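Ribokinase, putative (Burkholderia thailandensis, PDB 3B1R) probably phosphorylates nucleosides such as inosine, as a nucleotide-binding nucleoside kinase of the pfkB (ribokinase) family. Local coordinates at residues Ile22-Gly27 and Val253-Gly258; Tyr107-Met112 and Thr123-Gly128; Leu146-Pro151 and Gly266-Ile271. All coordinates share one frame; numbering follows the deposited sequence.

Overall arrangement
All three contacts reach the same AMP, each from a different part of the fold. Contact 3 is the core contact: strand 146-149 of the large mixed sheet meets helix 259-272 through aliphatic side chains. Contacts 1 and 2 are only partly buried. They share the small four-stranded sheet, where strands 18-24 and 109-115 are neighbours. Contact 2 is a hairpin held by backbone hydrogen bonds, with side chains packed on both faces. Contact 1 sets strand 18-24 against the loop that leads into helix 259-272, with methyl groups facing oxygens. Contact 1 thus lies at the start of this helix, and contact 3 on its C-terminal half. The centres of contacts 1 and 2 are about 18 Å apart.

Contact 1 (Ile22-Gly27 and Val253-Gly258); sequences IMTFEG and VIDPTG. With AMP (adenosine monophosphate), chain G.
Asp-255 and Thr-257 belong to the sequence DPTGCGD, which probably corresponds to the conserved DTxGAGD motif of pfkB kinases, and they pack against Ile-22 and Thr-24 at the end of strand 18-24. The motif loop is ordered by an Asx turn. Asp-255 OD1 takes a bond from Thr-257 N (3.1 Å) from above the carboxylate plane. Asp-255 OD1 takes a second from Thr-257 OG1 (2.9 Å), on the syn side and close to that plane. Gly-296 N binds the other oxygen, OD2, and with both oxygens held the carboxylate is fixed in rotation.

With CG anti to the backbone N (chi1 -178°), the Asp-255 carboxylate is placed against the methyl groups Ile-22 CG2 and Thr-24 CG2. Thr-24 crosses it at about a right angle and sets CG2 tightly on Asp-255 OD1 (3.0 Å). Ile-22 and Thr-257 meet tip to tip. Ile-22 CG2 is 3.7 Å from Thr-257 OG1, and Ile-22 CD1 is 4.0 Å from Thr-257 CG2. Further out, Glu-26 OE1 is 3.7 Å from Ile-254 O, but the two oxygens are not bonded, and this buried carbonyl has no polar partner in the model.

Gly-258 is the N-cap of helix 259-272, and its N binds AMP O2P (3.0 Å). This is consistent with the anion-binding helix start of pfkB kinases. On the strand side, Met-23 and Phe-25 bond through their backbones to strand 109-115. On the loop side, Asp-255 O is bound by Lys-291 NZ, and Thr-257 also packs on Ile-113 and Thr-115 of strand 109-115.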
loop_
_atom_site.group_PDB
_atom_site.type_symbol
_atom_site.label_atom_id
_atom_site.label_comp_id
_atom_site.label_asym_id
_atom_site.label_seq_id
_atom_site.Cartn_x
_atom_site.Cartn_y
_atom_site.Cartn_z
ATOM N N ILE A 22 -4.943 1.534 8.537
ATOM C CA ILE A 22 -3.935 0.488 8.315
ATOM C C ILE A 22 -4.468 -0.726 7.558
ATOM O O ILE A 22 -5.485 -1.298 7.924
ATOM C CB ILE A 22 -3.288 0.047 9.666
ATOM C CG1 ILE A 22 -2.647 1.256 10.366
ATOM C CG2 ILE A 22 -2.278 -1.079 9.446
ATOM C CD1 ILE A 22 -2.529 1.126 11.911
ATOM N N MET A 23 -3.752 -1.115 6.506
ATOM C CA MET A 23 -4.108 -2.263 5.698
ATOM C C MET A 23 -2.964 -3.277 5.711
ATOM O O MET A 23 -1.982 -3.138 4.974
ATOM C CB MET A 23 -4.436 -1.828 4.263
ATOM C CG MET A 23 -5.556 -0.773 4.148
ATOM S SD MET A 23 -5.047 0.929 4.532
ATOM C CE MET A 23 -4.771 1.623 2.909
ATOM N N THR A 24 -3.122 -4.309 6.541
ATOM C CA THR A 24 -2.106 -5.342 6.758
ATOM C C THR A 24 -2.350 -6.605 5.935
ATOM O O THR A 24 -3.277 -7.369 6.221
ATOM C CB THR A 24 -2.070 -5.752 8.249
ATOM O OG1 THR A 24 -3.321 -6.358 8.609
ATOM C CG2 THR A 24 -1.892 -4.566 9.098
ATOM N N PHE A 25 -1.526 -6.816 4.906
ATOM C CA PHE A 25 -1.497 -8.086 4.181
ATOM C C PHE A 25 -1.067 -9.176 5.151
ATOM O O PHE A 25 -0.034 -9.037 5.825
ATOM C CB PHE A 25 -0.522 -8.016 2.991
ATOM C CG PHE A 25 -0.416 -9.300 2.194
ATOM C CD1 PHE A 25 -1.544 -9.879 1.616
ATOM C CD2 PHE A 25 0.818 -9.915 2.004
ATOM C CE1 PHE A 25 -1.445 -11.058 0.874
ATOM C CE2 PHE A 25 0.930 -11.088 1.261
ATOM C CZ PHE A 25 -0.205 -11.664 0.694
ATOM N N GLU A 26 -1.866 -10.240 5.251
ATOM C CA GLU A 26 -1.522 -11.377 6.113
ATOM C C GLU A 26 -0.617 -12.268 5.296
ATOM O O GLU A 26 -1.070 -13.220 4.682
ATOM C CB GLU A 26 -2.768 -12.157 6.550
ATOM C CG GLU A 26 -3.963 -11.293 6.918
ATOM C CD GLU A 26 -4.060 -11.016 8.398
ATOM O OE1 GLU A 26 -3.050 -10.581 8.998
ATOM O OE2 GLU A 26 -5.164 -11.230 8.960
ATOM N N GLY A 27 0.664 -11.921 5.264
ATOM C CA GLY A 27 1.650 -12.589 4.422
ATOM C C GLY A 27 2.909 -11.748 4.389
ATOM O O GLY A 27 3.093 -10.860 5.218
ATOM N N VAL A 253 1.206 -13.369 15.092
ATOM C CA VAL A 253 1.573 -12.173 14.351
ATOM C C VAL A 253 0.354 -11.667 13.568
ATOM O O VAL A 253 -0.098 -12.317 12.613
ATOM C CB VAL A 253 2.783 -12.440 13.416
ATOM C CG1 VAL A 253 3.213 -11.172 12.691
ATOM C CG2 VAL A 253 3.959 -13.031 14.206
ATOM N N ILE A 254 -0.169 -10.517 14.003
ATOM C CA ILE A 254 -1.348 -9.864 13.417
ATOM C C ILE A 254 -1.013 -8.570 12.670
ATOM O O ILE A 254 -1.471 -8.370 11.545
ATOM C CB ILE A 254 -2.416 -9.538 14.507
ATOM C CG1 ILE A 254 -2.934 -10.823 15.166
ATOM C CG2 ILE A 254 -3.565 -8.680 13.943
ATOM C CD1 ILE A 254 -3.815 -11.684 14.291
ATOM N N ASP A 255 -0.228 -7.690 13.300
ATOM C CA ASP A 255 0.089 -6.390 12.718
ATOM C C ASP A 255 1.345 -5.823 13.367
ATOM O O ASP A 255 1.339 -5.577 14.574
ATOM C CB ASP A 255 -1.086 -5.419 12.917
ATOM C CG ASP A 255 -0.838 -4.050 12.293
ATOM O OD1 ASP A 255 -0.013 -3.945 11.373
ATOM O OD2 ASP A 255 -1.483 -3.074 12.719
ATOM N N PRO A 256 2.425 -5.626 12.576
ATOM C CA PRO A 256 3.620 -5.049 13.175
ATOM C C PRO A 256 3.617 -3.520 13.236
ATOM O O PRO A 256 4.484 -2.955 13.899
ATOM C CB PRO A 256 4.765 -5.573 12.288
ATOM C CG PRO A 256 4.137 -6.339 11.187
ATOM C CD PRO A 256 2.669 -6.022 11.183
ATOM N N THR A 257 2.646 -2.858 12.597
ATOM C CA THR A 257 2.543 -1.394 12.678
ATOM C C THR A 257 2.494 -0.896 14.118
ATOM O O THR A 257 1.529 -1.148 14.837
ATOM C CB THR A 257 1.310 -0.840 11.921
ATOM O OG1 THR A 257 1.239 -1.444 10.624
ATOM C CG2 THR A 257 1.422 0.662 11.774
ATOM N N GLY A 258 3.527 -0.156 14.517
ATOM C CA GLY A 258 3.660 0.300 15.890
ATOM C C GLY A 258 4.718 -0.442 16.690
ATOM O O GLY A 258 5.037 -0.034 17.805
HETATM P P AMP G . 6.274 2.666 13.701
HETATM O O1P AMP G . 7.760 2.864 13.457
HETATM O O2P AMP G . 5.682 1.430 13.065
HETATM O O3P AMP G . 5.895 2.791 15.160
HETATM O "O5'" AMP G . 5.573 3.935 13.009
HETATM C "C5'" AMP G . 4.196 3.956 12.638
HETATM C "C4'" AMP G . 3.709 5.381 12.839
HETATM O "O4'" AMP G . 4.364 6.228 11.901
HETATM C "C3'" AMP G . 2.221 5.513 12.540
HETATM O "O3'" AMP G . 1.480 5.541 13.786
HETATM C "C2'" AMP G . 2.113 6.757 11.647
HETATM O "O2'" AMP G . 1.156 7.691 12.149
HETATM C "C1'" AMP G . 3.528 7.346 11.690
HETATM N N9 AMP G . 4.067 7.938 10.467
HETATM C C8 AMP G . 4.055 7.370 9.248
HETATM N N7 AMP G . 4.674 8.150 8.349
HETATM C C5 AMP G . 5.100 9.239 9.012
HETATM C C6 AMP G . 5.813 10.458 8.633
HETATM N N6 AMP G . 6.186 10.624 7.344
HETATM N N1 AMP G . 6.077 11.353 9.611
HETATM C C2 AMP G . 5.695 11.170 10.892
HETATM N N3 AMP G . 5.020 10.073 11.304
HETATM C C4 AMP G . 4.706 9.097 10.413
#

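Contact 2 (Tyr107-Met112 and Thr123-Gly128); sequences YSAQAM and TAFHPG. With AMP (adenosine monophosphate), chain G.
Gln-110 and His-126 are neighbours on adjacent antiparallel strands, with side chains on the same face and the amide of one lying over the ring of the other. The planes are 29° apart and stacked, and Gln-110 CD sits 3.5 Å above the imidazole, offset toward its rim. Gln-110 CG is placed between its backbone N and carbonyl carbon (chi1 64°). This turns the chain over the ring, and Gln-110 CG comes to 3.2 Å from His-126 ND1. That nitrogen is buried and has no hydrogen-bond partner in the model. Met-112 SD approaches the same ring obliquely, 4.0 Å from His-126 CE1.

Phe-125 points to the other face of the sheet, beside Ala-111. The methyl of Ala-111 touches the edge of the Phe-125 ring, with CB 3.5 Å from CD1. One face of this ring is covered by the adenine of AMP, whose C5 lies 3.3 Å above the ring plane. Gln-110 O lies over the opposite face.

The backbones join in two hydrogen-bonded pairs, Gln-110 with His-126 and Met-112 with Ala-124. Ala-111 and Phe-125 form the non-hydrogen-bonded pair between them. At the end of the pairing, a water donates to both Ser-108 O and His-126 O.

Thr-123, Ala-124 and Phe-125 also pair in parallel with a strand of the second subunit, which carries the sheet across the interface. Met-23 of the second subunit packs on Met-112 and Ala-124. The whole is a beta hairpin of the small sheet that forms the lid in ribokinase-like enzymes, here walling the adenine side of the AMP site.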
loop_
_atom_site.group_PDB
_atom_site.type_symbol
_atom_site.label_atom_id
_atom_site.label_comp_id
_atom_site.label_asym_id
_atom_site.label_seq_id
_atom_site.Cartn_x
_atom_site.Cartn_y
_atom_site.Cartn_z
ATOM N N TYR A 107 -6.235 20.211 9.596
ATOM C CA TYR A 107 -6.456 18.815 9.909
ATOM C C TYR A 107 -5.210 18.206 10.534
ATOM O O TYR A 107 -4.078 18.619 10.250
ATOM C CB TYR A 107 -6.874 18.033 8.659
ATOM C CG TYR A 107 -8.278 18.343 8.182
ATOM C CD1 TYR A 107 -9.354 17.550 8.575
ATOM C CD2 TYR A 107 -8.529 19.427 7.330
ATOM C CE1 TYR A 107 -10.653 17.822 8.144
ATOM C CE2 TYR A 107 -9.819 19.708 6.889
ATOM C CZ TYR A 107 -10.877 18.896 7.301
ATOM O OH TYR A 107 -12.160 19.162 6.881
ATOM N N SER A 108 -5.453 17.236 11.404
ATOM C CA SER A 108 -4.409 16.468 12.036
ATOM C C SER A 108 -3.858 15.499 10.998
ATOM O O SER A 108 -4.585 15.054 10.092
ATOM C CB SER A 108 -4.964 15.692 13.233
ATOM O OG SER A 108 -5.667 16.549 14.123
ATOM N N ALA A 109 -2.576 15.182 11.146
ATOM C CA ALA A 109 -1.908 14.186 10.314
ATOM C C ALA A 109 -2.725 12.913 10.168
ATOM O O ALA A 109 -3.436 12.505 11.079
ATOM C CB ALA A 109 -0.524 13.860 10.880
ATOM N N GLN A 110 -2.617 12.296 8.999
ATOM C CA GLN A 110 -3.239 11.010 8.766
ATOM C C GLN A 110 -2.294 10.147 7.949
ATOM O O GLN A 110 -1.674 10.619 6.996
ATOM C CB GLN A 110 -4.607 11.164 8.080
ATOM C CG GLN A 110 -4.540 11.750 6.698
ATOM C CD GLN A 110 -5.891 11.866 6.029
ATOM O OE1 GLN A 110 -6.592 10.868 5.833
ATOM N NE2 GLN A 110 -6.261 13.091 5.656
ATOM N N ALA A 111 -2.163 8.893 8.353
ATOM C CA ALA A 111 -1.289 7.962 7.657
ATOM C C ALA A 111 -2.122 6.862 7.032
ATOM O O ALA A 111 -2.875 6.186 7.727
ATOM C CB ALA A 111 -0.274 7.382 8.621
ATOM N N MET A 112 -2.010 6.712 5.715
ATOM C CA MET A 112 -2.595 5.575 5.022
ATOM C C MET A 112 -1.500 4.544 4.875
ATOM O O MET A 112 -0.614 4.678 4.033
ATOM C CB MET A 112 -3.140 5.972 3.649
ATOM C CG MET A 112 -4.630 6.150 3.605
ATOM S SD MET A 112 -5.149 7.579 4.554
ATOM C CE MET A 112 -6.931 7.439 4.424
ATOM N N THR A 123 3.685 3.977 3.263
ATOM C CA THR A 123 2.679 4.900 3.775
ATOM C C THR A 123 2.504 6.095 2.890
ATOM O O THR A 123 3.479 6.753 2.525
ATOM C CB THR A 123 3.018 5.365 5.201
ATOM O OG1 THR A 123 3.153 4.227 6.030
ATOM C CG2 THR A 123 1.938 6.251 5.762
ATOM N N ALA A 124 1.244 6.350 2.544
ATOM C CA ALA A 124 0.844 7.606 1.954
ATOM C C ALA A 124 0.469 8.489 3.132
ATOM O O ALA A 124 -0.455 8.183 3.896
ATOM C CB ALA A 124 -0.344 7.415 1.016
ATOM N N PHE A 125 1.209 9.570 3.305
ATOM C CA PHE A 125 1.071 10.376 4.514
ATOM C C PHE A 125 0.558 11.776 4.182
ATOM O O PHE A 125 1.078 12.425 3.268
ATOM C CB PHE A 125 2.425 10.430 5.201
ATOM C CG PHE A 125 2.366 10.819 6.639
ATOM C CD1 PHE A 125 1.970 9.899 7.603
ATOM C CD2 PHE A 125 2.741 12.100 7.034
ATOM C CE1 PHE A 125 1.937 10.252 8.948
ATOM C CE2 PHE A 125 2.724 12.464 8.380
ATOM C CZ PHE A 125 2.317 11.546 9.335
ATOM N N HIS A 126 -0.498 12.214 4.879
ATOM C CA HIS A 126 -1.000 13.597 4.760
ATOM C C HIS A 126 -0.517 14.322 6.008
ATOM O O HIS A 126 -1.129 14.171 7.073
ATOM C CB HIS A 126 -2.542 13.684 4.745
ATOM C CG HIS A 126 -3.232 12.807 3.738
ATOM N ND1 HIS A 126 -3.244 11.430 3.824
ATOM C CD2 HIS A 126 -4.011 13.120 2.673
ATOM C CE1 HIS A 126 -3.959 10.932 2.830
ATOM N NE2 HIS A 126 -4.430 11.937 2.112
ATOM N N PRO A 127 0.580 15.102 5.903
ATOM C CA PRO A 127 1.164 15.715 7.100
ATOM C C PRO A 127 0.200 16.561 7.935
ATOM O O PRO A 127 0.290 16.533 9.150
ATOM C CB PRO A 127 2.295 16.585 6.543
ATOM C CG PRO A 127 1.917 16.841 5.124
ATOM C CD PRO A 127 1.263 15.559 4.675
ATOM N N GLY A 128 -0.700 17.307 7.296
ATOM C CA GLY A 128 -1.686 18.114 8.022
ATOM C C GLY A 128 -1.028 19.028 9.043
ATOM O O GLY A 128 -0.078 19.726 8.724
HETATM P P AMP G . 6.274 2.666 13.701
HETATM O O1P AMP G . 7.760 2.864 13.457
HETATM O O2P AMP G . 5.682 1.430 13.065
HETATM O O3P AMP G . 5.895 2.791 15.160
HETATM O "O5'" AMP G . 5.573 3.935 13.009
HETATM C "C5'" AMP G . 4.196 3.956 12.638
HETATM C "C4'" AMP G . 3.709 5.381 12.839
HETATM O "O4'" AMP G . 4.364 6.228 11.901
HETATM C "C3'" AMP G . 2.221 5.513 12.540
HETATM O "O3'" AMP G . 1.480 5.541 13.786
HETATM C "C2'" AMP G . 2.113 6.757 11.647
HETATM O "O2'" AMP G . 1.156 7.691 12.149
HETATM C "C1'" AMP G . 3.528 7.346 11.690
HETATM N N9 AMP G . 4.067 7.938 10.467
HETATM C C8 AMP G . 4.055 7.370 9.248
HETATM N N7 AMP G . 4.674 8.150 8.349
HETATM C C5 AMP G . 5.100 9.239 9.012
HETATM C C6 AMP G . 5.813 10.458 8.633
HETATM N N6 AMP G . 6.186 10.624 7.344
HETATM N N1 AMP G . 6.077 11.353 9.611
HETATM C C2 AMP G . 5.695 11.170 10.892
HETATM N N3 AMP G . 5.020 10.073 11.304
HETATM C C4 AMP G . 4.706 9.097 10.413
HETATM O O HOH W 1 -3.791 15.380 7.368
#

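Contact 3 (Leu146-Pro151 and Gly266-Ile271); sequences LAIVGP and GLLYGI. With AMP (adenosine monophosphate), chain G.
Leu-268 and Leu-146 bury the most surface here, and Ile-148 comes next. Leu-146 CD2 and Leu-268 CD2 meet at 3.8 Å, with the two side chains running obliquely past each other. Leu-146 keeps CG opposite its backbone N (chi1 -169°), which sends CD2 out to the helix. There Leu-146 CD2 also lies 3.5 Å from Leu-268 O and 3.7 Å from Ile-271 CG2. It therefore rests on the helix backbone as well as on its side chains.

Strand 146-149 is an inner strand of the large mixed sheet of this Rossmann-like alpha/beta fold, between strands 11-14 and 171-173. Helix 259-272 covers one face. Its part 266-271 runs roughly antiparallel to strand 146-149 (157°), with the segment axes 9.6 Å apart. Leu-146 and Ile-148 point to this face, while Ala-147 and Val-149 pack on helix 154-166.

Leu-268 CD1, the other branch, is 3.9 Å from Ile-148 CG2. The two side chains cross at about a right angle. Both residues also touch Ile-61 of helix 57-67 and Ile-172 of strand 171-173. Beyond the strand, Pro-151 CB lies 3.5 Å from AMP C2.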
loop_
_atom_site.group_PDB
_atom_site.type_symbol
_atom_site.label_atom_id
_atom_site.label_comp_id
_atom_site.label_asym_id
_atom_site.label_seq_id
_atom_site.Cartn_x
_atom_site.Cartn_y
_atom_site.Cartn_z
ATOM N N LEU A 146 14.631 12.721 30.253
ATOM C CA LEU A 146 14.966 12.006 29.030
ATOM C C LEU A 146 13.982 12.462 27.958
ATOM O O LEU A 146 12.868 12.868 28.266
ATOM C CB LEU A 146 14.841 10.486 29.251
ATOM C CG LEU A 146 15.381 9.504 28.207
ATOM C CD1 LEU A 146 16.846 9.756 27.830
ATOM C CD2 LEU A 146 15.215 8.075 28.685
ATOM N N ALA A 147 14.394 12.419 26.700
ATOM C CA ALA A 147 13.460 12.691 25.620
ATOM C C ALA A 147 13.681 11.758 24.464
ATOM O O ALA A 147 14.669 11.016 24.430
ATOM C CB ALA A 147 13.555 14.140 25.155
ATOM N N ILE A 148 12.742 11.791 23.526
ATOM C CA ILE A 148 12.908 11.156 22.240
ATOM C C ILE A 148 12.438 12.149 21.193
ATOM O O ILE A 148 11.479 12.902 21.399
ATOM C CB ILE A 148 12.167 9.777 22.138
ATOM C CG1 ILE A 148 12.510 9.058 20.817
ATOM C CG2 ILE A 148 10.656 9.955 22.333
ATOM C CD1 ILE A 148 12.293 7.512 20.831
ATOM N N VAL A 149 13.179 12.200 20.101
ATOM C CA VAL A 149 12.775 12.983 18.969
ATOM C C VAL A 149 12.550 11.951 17.897
ATOM O O VAL A 149 13.484 11.234 17.499
ATOM C CB VAL A 149 13.846 14.022 18.594
ATOM C CG1 VAL A 149 13.513 14.739 17.280
ATOM C CG2 VAL A 149 13.982 15.023 19.731
ATOM N N GLY A 150 11.292 11.867 17.470
ATOM C CA GLY A 150 10.834 10.950 16.436
ATOM C C GLY A 150 10.341 11.631 15.172
ATOM O O GLY A 150 10.370 12.860 15.076
ATOM N N PRO A 151 9.871 10.832 14.191
ATOM C CA PRO A 151 9.421 11.379 12.910
ATOM C C PRO A 151 8.391 12.464 13.137
ATOM O O PRO A 151 7.491 12.311 13.973
ATOM C CB PRO A 151 8.787 10.174 12.201
ATOM C CG PRO A 151 9.373 8.976 12.874
ATOM C CD PRO A 151 9.599 9.385 14.300
ATOM N N GLY A 266 9.704 0.727 25.545
ATOM C CA GLY A 266 10.522 -0.094 26.428
ATOM C C GLY A 266 11.870 0.543 26.719
ATOM O O GLY A 266 12.235 0.731 27.876
ATOM N N LEU A 267 12.595 0.877 25.654
ATOM C CA LEU A 267 13.905 1.514 25.736
ATOM C C LEU A 267 13.911 2.699 26.708
ATOM O O LEU A 267 14.725 2.736 27.651
ATOM C CB LEU A 267 14.351 1.972 24.332
ATOM C CG LEU A 267 15.593 1.420 23.617
ATOM C CD1 LEU A 267 15.806 -0.078 23.780
ATOM C CD2 LEU A 267 15.576 1.825 22.123
ATOM N N LEU A 268 12.991 3.640 26.480
ATOM C CA LEU A 268 12.856 4.866 27.289
ATOM C C LEU A 268 12.667 4.611 28.773
ATOM O O LEU A 268 13.270 5.301 29.599
ATOM C CB LEU A 268 11.691 5.731 26.796
ATOM C CG LEU A 268 11.860 6.549 25.519
ATOM C CD1 LEU A 268 10.521 7.187 25.132
ATOM C CD2 LEU A 268 12.931 7.613 25.688
ATOM N N TYR A 269 11.804 3.650 29.093
ATOM C CA TYR A 269 11.639 3.140 30.450
ATOM C C TYR A 269 12.936 2.536 30.977
ATOM O O TYR A 269 13.385 2.870 32.076
ATOM C CB TYR A 269 10.522 2.090 30.496
ATOM C CG TYR A 269 10.149 1.681 31.908
ATOM C CD1 TYR A 269 9.052 2.243 32.544
ATOM C CD2 TYR A 269 10.905 0.730 32.600
ATOM C CE1 TYR A 269 8.708 1.877 33.848
ATOM C CE2 TYR A 269 10.579 0.359 33.904
ATOM C CZ TYR A 269 9.478 0.942 34.513
ATOM O OH TYR A 269 9.142 0.571 35.784
ATOM N N GLY A 270 13.544 1.649 30.195
ATOM C CA GLY A 270 14.818 1.033 30.587
ATOM C C GLY A 270 15.917 2.025 30.951
ATOM O O GLY A 270 16.561 1.896 32.006
ATOM N N ILE A 271 16.116 3.016 30.084
ATOM C CA ILE A 271 17.152 4.044 30.246
ATOM C C ILE A 271 16.904 4.915 31.469
ATOM O O ILE A 271 17.793 5.080 32.308
ATOM C CB ILE A 271 17.292 4.937 28.985
ATOM C CG1 ILE A 271 17.758 4.105 27.786
ATOM C CG2 ILE A 271 18.321 6.067 29.222
ATOM C CD1 ILE A 271 17.628 4.832 26.450
HETATM P P AMP G . 6.274 2.666 13.701
HETATM O O1P AMP G . 7.760 2.864 13.457
HETATM O O2P AMP G . 5.682 1.430 13.065
HETATM O O3P AMP G . 5.895 2.791 15.160
HETATM O "O5'" AMP G . 5.573 3.935 13.009
HETATM C "C5'" AMP G . 4.196 3.956 12.638
HETATM C "C4'" AMP G . 3.709 5.381 12.839
HETATM O "O4'" AMP G . 4.364 6.228 11.901
HETATM C "C3'" AMP G . 2.221 5.513 12.540
HETATM O "O3'" AMP G . 1.480 5.541 13.786
HETATM C "C2'" AMP G . 2.113 6.757 11.647
HETATM O "O2'" AMP G . 1.156 7.691 12.149
HETATM C "C1'" AMP G . 3.528 7.346 11.690
HETATM N N9 AMP G . 4.067 7.938 10.467
HETATM C C8 AMP G . 4.055 7.370 9.248
HETATM N N7 AMP G . 4.674 8.150 8.349
HETATM C C5 AMP G . 5.100 9.239 9.012
HETATM C C6 AMP G . 5.813 10.458 8.633
HETATM N N6 AMP G . 6.186 10.624 7.344
HETATM N N1 AMP G . 6.077 11.353 9.611
HETATM C C2 AMP G . 5.695 11.170 10.892
HETATM N N3 AMP G . 5.020 10.073 11.304
HETATM C C4 AMP G . 4.706 9.097 10.413
#